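Local coordinates for protein BpsB (PgaB), Poly-beta-1,6-N-acetyl-D-glucosamine N-deacetylase (Bordetella bronchiseptica RB50, PDB 5BU6) that removes acetyl groups from the amino sugars of poly-beta-1,6-N-acetyl-D-glucosamine, as a family 4 carbohydrate esterase required for biofilm formation, at residues 47-51 against 96-102; 153-158 against 199-203. The protein carries 5 engineered substitutions. All coordinates share one frame; numbering follows the deposited sequence.

In the fold
Starting from the N terminus, the chain first reaches helix 43-52, whose residues 47-51 meet the end of helix 88-100, further along the chain. Contact 1 thus closes a loop of 44 residues, which includes strands 56-57 and 77-83 of the parallel sheet, and packs the two helices side by side at the outside of that sheet. Contact 2 follows in series: it opens where strand 149-153 ends and closes 40 residues later on helix 189-211, tying a metal-binding loop to that helix. The two loops neither nest nor cross. The centres of contact 1 and contact 2 are about 29 Å apart, on opposite sides of the chain's centre, and the two contacts do not touch.

Contact 1 of 2, residues 47-51 against 96-102; sequences FEWIR and LLAAFNY. Engineered in segment 96-102: Ala98 (natural residue Lys), Ala99 (natural residue Lys).
Phe47 is the bump here, and Leu96, Leu97, Phe100 and Tyr102 make the hollow that receives it. Its CB sits over a face of the Phe100 ring, 3.8 Å from the centroid, while its own ring continues past and turns its edge to that same ring in a T-shaped (edge-to-face) pair. Further out, Phe47 CZ meets Leu97 CD2 at 3.6 Å and Phe47 CE2 meets Leu96 CB at 3.7 Å. Tyr102 CD2 lies over one Phe47 face, toward the rim, and completes an aromatic cluster of three rings. Tyr102 can reach back because helix 88-100 ends in a Schellman motif: Asn101, with positive phi, is its C-prime residue, and Tyr102 N hydrogen-bonds to Leu97 O. The axes of segments 47-51 and 96-100 approach to 11.9 Å and lie 29° from parallel. On the outer side Arg51 bends at chi3 (-95°), which lays its guanidinium across Phe100, with CE2 over the centre of the group but the planes inclined by 42°. A water donates to Phe100 O at 2.9 Å and accepts weakly from Arg51 NH1. Ile50 CG2 packs 4.2 Å from Tyr102 CZ, and both side chains also rest on Leu80 of strand 77-83.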
ATOM      1  N   PHE A  47      12.663  14.369  -0.116  1.00 42.85           N
ATOM      2  CA  PHE A  47      13.145  14.131  -1.473  1.00 44.84           C
ATOM      3  C   PHE A  47      14.572  14.631  -1.634  1.00 46.44           C
ATOM      4  O   PHE A  47      15.351  14.065  -2.393  1.00 40.98           O
ATOM      5  CB  PHE A  47      12.231  14.790  -2.500  1.00 42.03           C
ATOM      6  CG  PHE A  47      11.035  13.951  -2.867  1.00 42.21           C
ATOM      7  CD1 PHE A  47      10.512  13.038  -1.968  1.00 47.40           C
ATOM      8  CD2 PHE A  47      10.446  14.066  -4.109  1.00 47.28           C
ATOM      9  CE1 PHE A  47       9.409  12.259  -2.300  1.00 50.53           C
ATOM     10  CE2 PHE A  47       9.349  13.294  -4.449  1.00 45.54           C
ATOM     11  CZ  PHE A  47       8.828  12.391  -3.546  1.00 45.59           C
ATOM     12  N   GLU A  48      14.907  15.690  -0.908  1.00 38.94           N
ATOM     13  CA  GLU A  48      16.275  16.210  -0.904  1.00 38.42           C
ATOM     14  C   GLU A  48      17.242  15.305  -0.139  1.00 44.04           C
ATOM     15  O   GLU A  48      18.400  15.156  -0.536  1.00 42.80           O
ATOM     16  CB  GLU A  48      16.310  17.625  -0.315  1.00 63.63           C
ATOM     17  CG  GLU A  48      15.700  18.699  -1.206  1.00 76.08           C
ATOM     18  CD  GLU A  48      16.540  19.014  -2.437  1.00 90.19           C
ATOM     19  OE1 GLU A  48      16.072  19.808  -3.282  1.00 90.89           O
ATOM     20  OE2 GLU A  48      17.665  18.483  -2.561  1.00 95.70           O
ATOM     21  N   TRP A  49      16.785  14.709   0.958  1.00 44.81           N
ATOM     22  CA  TRP A  49      17.602  13.737   1.701  1.00 45.60           C
ATOM     23  C   TRP A  49      17.931  12.542   0.810  1.00 41.64           C
ATOM     24  O   TRP A  49      19.083  12.106   0.734  1.00 50.70           O
ATOM     25  CB  TRP A  49      16.873  13.260   2.964  1.00 63.93           C
ATOM     26  CG  TRP A  49      17.525  12.101   3.715  1.00 84.82           C
ATOM     27  CD1 TRP A  49      18.657  12.153   4.481  1.00 94.64           C
ATOM     28  CD2 TRP A  49      17.054  10.742   3.798  1.00 79.46           C
ATOM     29  NE1 TRP A  49      18.927  10.914   5.020  1.00 93.69           N
ATOM     30  CE2 TRP A  49      17.959  10.032   4.618  1.00 84.40           C
ATOM     31  CE3 TRP A  49      15.960  10.058   3.255  1.00 77.16           C
ATOM     32  CZ2 TRP A  49      17.805   8.676   4.905  1.00 79.12           C
ATOM     33  CZ3 TRP A  49      15.809   8.708   3.542  1.00 75.12           C
ATOM     34  CH2 TRP A  49      16.731   8.035   4.358  1.00 77.33           C
ATOM     35  N   ILE A  50      16.907  12.038   0.133  1.00 41.90           N
ATOM     36  CA  ILE A  50      17.059  10.892  -0.764  1.00 40.55           C
ATOM     37  C   ILE A  50      18.166  11.190  -1.770  1.00 40.98           C
ATOM     38  O   ILE A  50      19.101  10.415  -1.916  1.00 40.96           O
ATOM     39  CB  ILE A  50      15.746  10.570  -1.488  1.00 42.47           C
ATOM     40  CG1 ILE A  50      14.725  10.011  -0.489  1.00 44.96           C
ATOM     41  CG2 ILE A  50      15.975   9.583  -2.637  1.00 43.71           C
ATOM     42  CD1 ILE A  50      13.372   9.778  -1.061  1.00 45.37           C
ATOM     43  N   ARG A  51      18.058  12.342  -2.420  1.00 39.29           N
ATOM     44  CA  ARG A  51      19.027  12.779  -3.409  1.00 39.32           C
ATOM     45  C   ARG A  51      20.439  12.892  -2.847  1.00 44.41           C
ATOM     46  O   ARG A  51      21.365  12.279  -3.374  1.00 42.24           O
ATOM     47  CB  ARG A  51      18.596  14.121  -3.995  1.00 43.05           C
ATOM     48  CG  ARG A  51      19.440  14.581  -5.157  1.00 55.02           C
ATOM     49  CD  ARG A  51      19.099  16.009  -5.553  1.00 60.28           C
ATOM     50  NE  ARG A  51      18.126  16.066  -6.638  1.00 69.98           N
ATOM     51  CZ  ARG A  51      17.612  17.196  -7.114  1.00 79.63           C
ATOM     52  NH1 ARG A  51      16.733  17.163  -8.108  1.00 87.98           N
ATOM     53  NH2 ARG A  51      17.975  18.361  -6.591  1.00 74.97           N
ATOM     54  N   LEU A  96       6.046  16.638  -7.235  1.00 38.11           N
ATOM     55  CA  LEU A  96       7.398  16.458  -6.734  1.00 39.90           C
ATOM     56  C   LEU A  96       8.053  15.248  -7.399  1.00 35.33           C
ATOM     57  O   LEU A  96       9.230  15.281  -7.739  1.00 41.26           O
ATOM     58  CB  LEU A  96       7.404  16.300  -5.215  1.00 44.56           C
ATOM     59  CG  LEU A  96       7.452  17.583  -4.382  1.00 51.40           C
ATOM     60  CD1 LEU A  96       7.484  17.233  -2.905  1.00 51.59           C
ATOM     61  CD2 LEU A  96       8.655  18.438  -4.752  1.00 50.79           C
ATOM     62  N   LEU A  97       7.298  14.173  -7.572  1.00 35.43           N
ATOM     63  CA  LEU A  97       7.816  13.023  -8.297  1.00 37.25           C
ATOM     64  C   LEU A  97       8.278  13.440  -9.688  1.00 39.39           C
ATOM     65  O   LEU A  97       9.349  13.047 -10.142  1.00 38.81           O
ATOM     66  CB  LEU A  97       6.756  11.939  -8.399  1.00 36.86           C
ATOM     67  CG  LEU A  97       6.383  11.284  -7.071  1.00 37.41           C
ATOM     68  CD1 LEU A  97       5.287  10.281  -7.302  1.00 33.95           C
ATOM     69  CD2 LEU A  97       7.597  10.602  -6.437  1.00 31.98           C
ATOM     70  N   ALA A  98       7.472  14.258 -10.356  1.00 40.34           N
ATOM     71  CA  ALA A  98       7.822  14.753 -11.685  1.00 43.60           C
ATOM     72  C   ALA A  98       9.075  15.620 -11.659  1.00 45.90           C
ATOM     73  O   ALA A  98       9.963  15.470 -12.498  1.00 43.42           O
ATOM     74  CB  ALA A  98       6.658  15.523 -12.283  1.00 38.53           C
ATOM     75  N   ALA A  99       9.145  16.534 -10.695  1.00 39.81           N
ATOM     76  CA  ALA A  99      10.254  17.469 -10.605  1.00 43.06           C
ATOM     77  C   ALA A  99      11.587  16.773 -10.321  1.00 42.35           C
ATOM     78  O   ALA A  99      12.616  17.185 -10.834  1.00 43.06           O
ATOM     79  CB  ALA A  99       9.970  18.516  -9.535  1.00 45.14           C
ATOM     80  N   PHE A 100      11.564  15.724  -9.505  1.00 42.34           N
ATOM     81  CA  PHE A 100      12.783  14.973  -9.194  1.00 42.14           C
ATOM     82  C   PHE A 100      12.998  13.807 -10.158  1.00 47.76           C
ATOM     83  O   PHE A 100      14.045  13.163 -10.130  1.00 41.04           O
ATOM     84  CB  PHE A 100      12.725  14.439  -7.758  1.00 38.22           C
ATOM     85  CG  PHE A 100      13.056  15.468  -6.708  1.00 42.11           C
ATOM     86  CD1 PHE A 100      12.109  16.395  -6.301  1.00 42.00           C
ATOM     87  CD2 PHE A 100      14.313  15.491  -6.114  1.00 46.18           C
ATOM     88  CE1 PHE A 100      12.422  17.357  -5.331  1.00 43.62           C
ATOM     89  CE2 PHE A 100      14.626  16.439  -5.140  1.00 50.10           C
ATOM     90  CZ  PHE A 100      13.675  17.368  -4.750  1.00 49.14           C
ATOM     91  N   ASN A 101      11.990  13.544 -10.993  1.00 42.02           N
ATOM     92  CA  ASN A 101      11.937  12.386 -11.879  1.00 46.98           C
ATOM     93  C   ASN A 101      12.076  11.062 -11.136  1.00 40.98           C
ATOM     94  O   ASN A 101      12.782  10.166 -11.575  1.00 41.70           O
ATOM     95  CB  ASN A 101      13.009  12.475 -12.972  1.00 48.32           C
ATOM     96  CG  ASN A 101      12.704  11.561 -14.144  1.00 55.92           C
ATOM     97  OD1 ASN A 101      11.555  11.460 -14.579  1.00 59.94           O
ATOM     98  ND2 ASN A 101      13.719  10.865 -14.637  1.00 52.16           N
ATOM     99  N   TYR A 102      11.393  10.947 -10.002  1.00 33.62           N
ATOM    100  CA  TYR A 102      11.365   9.711  -9.232  1.00 32.96           C
ATOM    101  C   TYR A 102      10.095   8.906  -9.513  1.00 38.26           C
ATOM    102  O   TYR A 102       8.998   9.463  -9.450  1.00 36.42           O
ATOM    103  CB  TYR A 102      11.396  10.001  -7.747  1.00 32.26           C
ATOM    104  CG  TYR A 102      12.645  10.630  -7.190  1.00 35.68           C
ATOM    105  CD1 TYR A 102      13.867  10.556  -7.855  1.00 39.72           C
ATOM    106  CD2 TYR A 102      12.605  11.246  -5.949  1.00 41.64           C
ATOM    107  CE1 TYR A 102      15.008  11.112  -7.292  1.00 47.06           C
ATOM    108  CE2 TYR A 102      13.730  11.806  -5.392  1.00 43.99           C
ATOM    109  CZ  TYR A 102      14.919  11.736  -6.057  1.00 44.19           C
ATOM    110  OH  TYR A 102      16.016  12.299  -5.446  1.00 44.50           O
TER
HETATM  111  O   HOH W   1      16.617  13.881  -8.936  1.00 58.80           O

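Contact 2 of 2, residues 153-158 against 199-203; sequences SHSHNL and DLKTS. With NI (nickel (II) ion), chain C.
Asp199 grips the loop by two consecutive backbone amides, one for each carboxylate oxygen. His156 N donates to OD1 at 2.7 Å, approaching on the syn side but 31° out of the carboxylate plane; Asn157 N reaches the syn lone pair of OD2 at 2.6 Å, nearly straight at 160°. Two bonds of this kind should fix the rotation of the carboxylate and would probably stabilise its negative charge. A second polar link runs between hydroxyls: Ser153 OG donates to Ser203 OG at 2.7 Å, and Ser203 OG in turn donates a hydrogen bond to Leu200 O within the helix.

Inside the loop, Ser153 OG accepts from Ser155 N in an ST turn, while Ser155 OG accepts from Leu158 N in an ST motif and donates to His154 O, on a lone pair. The bends so held follow strand 149-153 of the polysaccharide deacetylase fold and carry His154, whose NE2 binds nickel at 2.2 Å; with Asp84 and His159 it forms the Asp-His-His site of family 4 carbohydrate esterases, and two waters also bind. His154 ND1 is held by Val219 O.

Van der Waals and CH-pi contacts supply the rest. Thr202 CG2 stands over the centre of the His156 ring, 3.7 Å from the centroid, with the imidazole ND1 hydrogen-bonded to Thr110 OG1. Leu158 slides past Asp199 in the opposite direction, its CG 3.5 Å from Asp199 CG.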
ATOM      1  N   SER A 153      -3.034  -2.387  -5.537  1.00 31.62           N
ATOM      2  CA  SER A 153      -4.175  -2.524  -4.642  1.00 30.60           C
ATOM      3  C   SER A 153      -3.750  -2.271  -3.201  1.00 32.66           C
ATOM      4  O   SER A 153      -2.727  -2.791  -2.752  1.00 26.77           O
ATOM      5  CB  SER A 153      -4.793  -3.915  -4.770  1.00 31.42           C
ATOM      6  OG  SER A 153      -5.847  -4.124  -3.853  1.00 30.91           O
ATOM      7  N   HIS A 154      -4.551  -1.479  -2.487  1.00 28.92           N
ATOM      8  CA  HIS A 154      -4.469  -1.397  -1.021  1.00 32.12           C
ATOM      9  C   HIS A 154      -5.692  -2.091  -0.426  1.00 34.67           C
ATOM     10  O   HIS A 154      -6.151  -1.722   0.651  1.00 35.80           O
ATOM     11  CB  HIS A 154      -4.385   0.071  -0.562  1.00 30.81           C
ATOM     12  CG  HIS A 154      -3.692   0.259   0.746  1.00 26.99           C
ATOM     13  ND1 HIS A 154      -2.905  -0.718   1.322  1.00 28.34           N
ATOM     14  CD2 HIS A 154      -3.675   1.310   1.601  1.00 28.89           C
ATOM     15  CE1 HIS A 154      -2.438  -0.280   2.481  1.00 31.43           C
ATOM     16  NE2 HIS A 154      -2.874   0.955   2.663  1.00 24.78           N
ATOM     17  N   SER A 155      -6.176  -3.102  -1.154  1.00 33.82           N
ATOM     18  CA  SER A 155      -7.417  -3.875  -0.917  1.00 33.47           C
ATOM     19  C   SER A 155      -8.641  -3.093  -1.409  1.00 34.41           C
ATOM     20  O   SER A 155      -8.538  -1.928  -1.760  1.00 34.05           O
ATOM     21  CB  SER A 155      -7.611  -4.276   0.555  1.00 29.64           C
ATOM     22  OG  SER A 155      -8.186  -3.219   1.318  1.00 31.82           O
ATOM     23  N   HIS A 156      -9.784  -3.761  -1.468  1.00 35.41           N
ATOM     24  CA  HIS A 156     -11.060  -3.088  -1.724  1.00 36.83           C
ATOM     25  C   HIS A 156     -11.593  -2.553  -0.402  1.00 33.52           C
ATOM     26  O   HIS A 156     -11.706  -1.362  -0.220  1.00 31.17           O
ATOM     27  CB  HIS A 156     -12.080  -4.036  -2.377  1.00 38.65           C
ATOM     28  CG  HIS A 156     -13.402  -3.392  -2.687  1.00 32.00           C
ATOM     29  ND1 HIS A 156     -13.522  -2.301  -3.518  1.00 29.87           N
ATOM     30  CD2 HIS A 156     -14.655  -3.686  -2.268  1.00 37.86           C
ATOM     31  CE1 HIS A 156     -14.793  -1.952  -3.603  1.00 31.13           C
ATOM     32  NE2 HIS A 156     -15.504  -2.773  -2.848  1.00 38.44           N
ATOM     33  N   ASN A 157     -11.888  -3.448   0.524  1.00 32.31           N
ATOM     34  CA  ASN A 157     -12.436  -3.047   1.812  1.00 37.91           C
ATOM     35  C   ASN A 157     -11.783  -3.799   2.971  1.00 35.24           C
ATOM     36  O   ASN A 157     -12.451  -4.274   3.865  1.00 41.45           O
ATOM     37  CB  ASN A 157     -13.951  -3.261   1.815  1.00 38.92           C
ATOM     38  CG  ASN A 157     -14.643  -2.588   2.977  1.00 42.54           C
ATOM     39  OD1 ASN A 157     -14.121  -1.631   3.569  1.00 41.10           O
ATOM     40  ND2 ASN A 157     -15.821  -3.090   3.320  1.00 44.63           N
ATOM     41  N   LEU A 158     -10.462  -3.933   2.947  1.00 33.26           N
ATOM     42  CA  LEU A 158      -9.784  -4.593   4.066  1.00 34.59           C
ATOM     43  C   LEU A 158      -9.009  -3.593   4.908  1.00 31.55           C
ATOM     44  O   LEU A 158      -8.270  -3.983   5.809  1.00 36.86           O
ATOM     45  CB  LEU A 158      -8.836  -5.673   3.558  1.00 38.55           C
ATOM     46  CG  LEU A 158      -9.524  -6.780   2.765  1.00 35.53           C
ATOM     47  CD1 LEU A 158      -8.464  -7.732   2.268  1.00 40.17           C
ATOM     48  CD2 LEU A 158     -10.555  -7.508   3.602  1.00 35.75           C
ATOM     49  N   ASP A 199     -12.475  -9.651  -2.360  1.00 41.82           N
ATOM     50  CA  ASP A 199     -11.953  -8.310  -2.112  1.00 37.52           C
ATOM     51  C   ASP A 199     -10.816  -7.953  -3.068  1.00 40.91           C
ATOM     52  O   ASP A 199     -10.853  -6.915  -3.716  1.00 42.37           O
ATOM     53  CB  ASP A 199     -11.463  -8.182  -0.673  1.00 37.96           C
ATOM     54  CG  ASP A 199     -11.113  -6.753  -0.311  1.00 49.62           C
ATOM     55  OD1 ASP A 199     -10.004  -6.304  -0.683  1.00 45.75           O
ATOM     56  OD2 ASP A 199     -11.948  -6.082   0.336  1.00 52.40           O
ATOM     57  N   LEU A 200      -9.800  -8.811  -3.154  1.00 33.82           N
ATOM     58  CA  LEU A 200      -8.662  -8.502  -4.014  1.00 30.24           C
ATOM     59  C   LEU A 200      -9.086  -8.447  -5.480  1.00 34.54           C
ATOM     60  O   LEU A 200      -8.637  -7.573  -6.229  1.00 38.36           O
ATOM     61  CB  LEU A 200      -7.538  -9.532  -3.821  1.00 33.51           C
ATOM     62  CG  LEU A 200      -6.972  -9.587  -2.400  1.00 41.32           C
ATOM     63  CD1 LEU A 200      -5.821 -10.576  -2.281  1.00 38.81           C
ATOM     64  CD2 LEU A 200      -6.547  -8.204  -1.957  1.00 39.94           C
ATOM     65  N   LYS A 201      -9.929  -9.396  -5.889  1.00 35.21           N
ATOM     66  CA  LYS A 201     -10.410  -9.458  -7.267  1.00 33.51           C
ATOM     67  C   LYS A 201     -11.171  -8.178  -7.626  1.00 35.47           C
ATOM     68  O   LYS A 201     -10.965  -7.590  -8.686  1.00 32.23           O
ATOM     69  CB  LYS A 201     -11.320 -10.673  -7.477  1.00 40.99           C
ATOM     70  CG  LYS A 201     -11.662 -10.953  -8.939  1.00 49.62           C
ATOM     71  CD  LYS A 201     -12.916 -11.820  -9.082  1.00 68.47           C
ATOM     72  CE  LYS A 201     -12.890 -13.049  -8.175  1.00 81.86           C
ATOM     73  NZ  LYS A 201     -11.968 -14.124  -8.650  1.00 89.94           N
ATOM     74  N   THR A 202     -12.059  -7.756  -6.735  1.00 34.08           N
ATOM     75  CA  THR A 202     -12.784  -6.509  -6.934  1.00 33.82           C
ATOM     76  C   THR A 202     -11.854  -5.296  -7.089  1.00 31.40           C
ATOM     77  O   THR A 202     -12.049  -4.486  -8.002  1.00 33.23           O
ATOM     78  CB  THR A 202     -13.782  -6.268  -5.781  1.00 36.49           C
ATOM     79  OG1 THR A 202     -14.704  -7.360  -5.731  1.00 38.31           O
ATOM     80  CG2 THR A 202     -14.578  -4.975  -5.988  1.00 37.46           C
ATOM     81  N   SER A 203     -10.844  -5.162  -6.227  1.00 32.21           N
ATOM     82  CA  SER A 203      -9.952  -4.003  -6.330  1.00 30.78           C
ATOM     83  C   SER A 203      -9.186  -4.000  -7.652  1.00 33.52           C
ATOM     84  O   SER A 203      -9.020  -2.949  -8.278  1.00 31.69           O
ATOM     85  CB  SER A 203      -8.962  -3.947  -5.143  1.00 34.52           C
ATOM     86  OG  SER A 203      -7.983  -4.964  -5.244  1.00 41.07           O
TER
HETATM   87 NI    NI C 401      -3.038   2.389   4.321  1.00 34.40          NI
HETATM   88  O   HOH W   2      -1.140   3.234   3.872  1.00 43.40           O
HETATM   89  O   HOH W   3      -2.965   3.849   5.922  1.00 33.61           O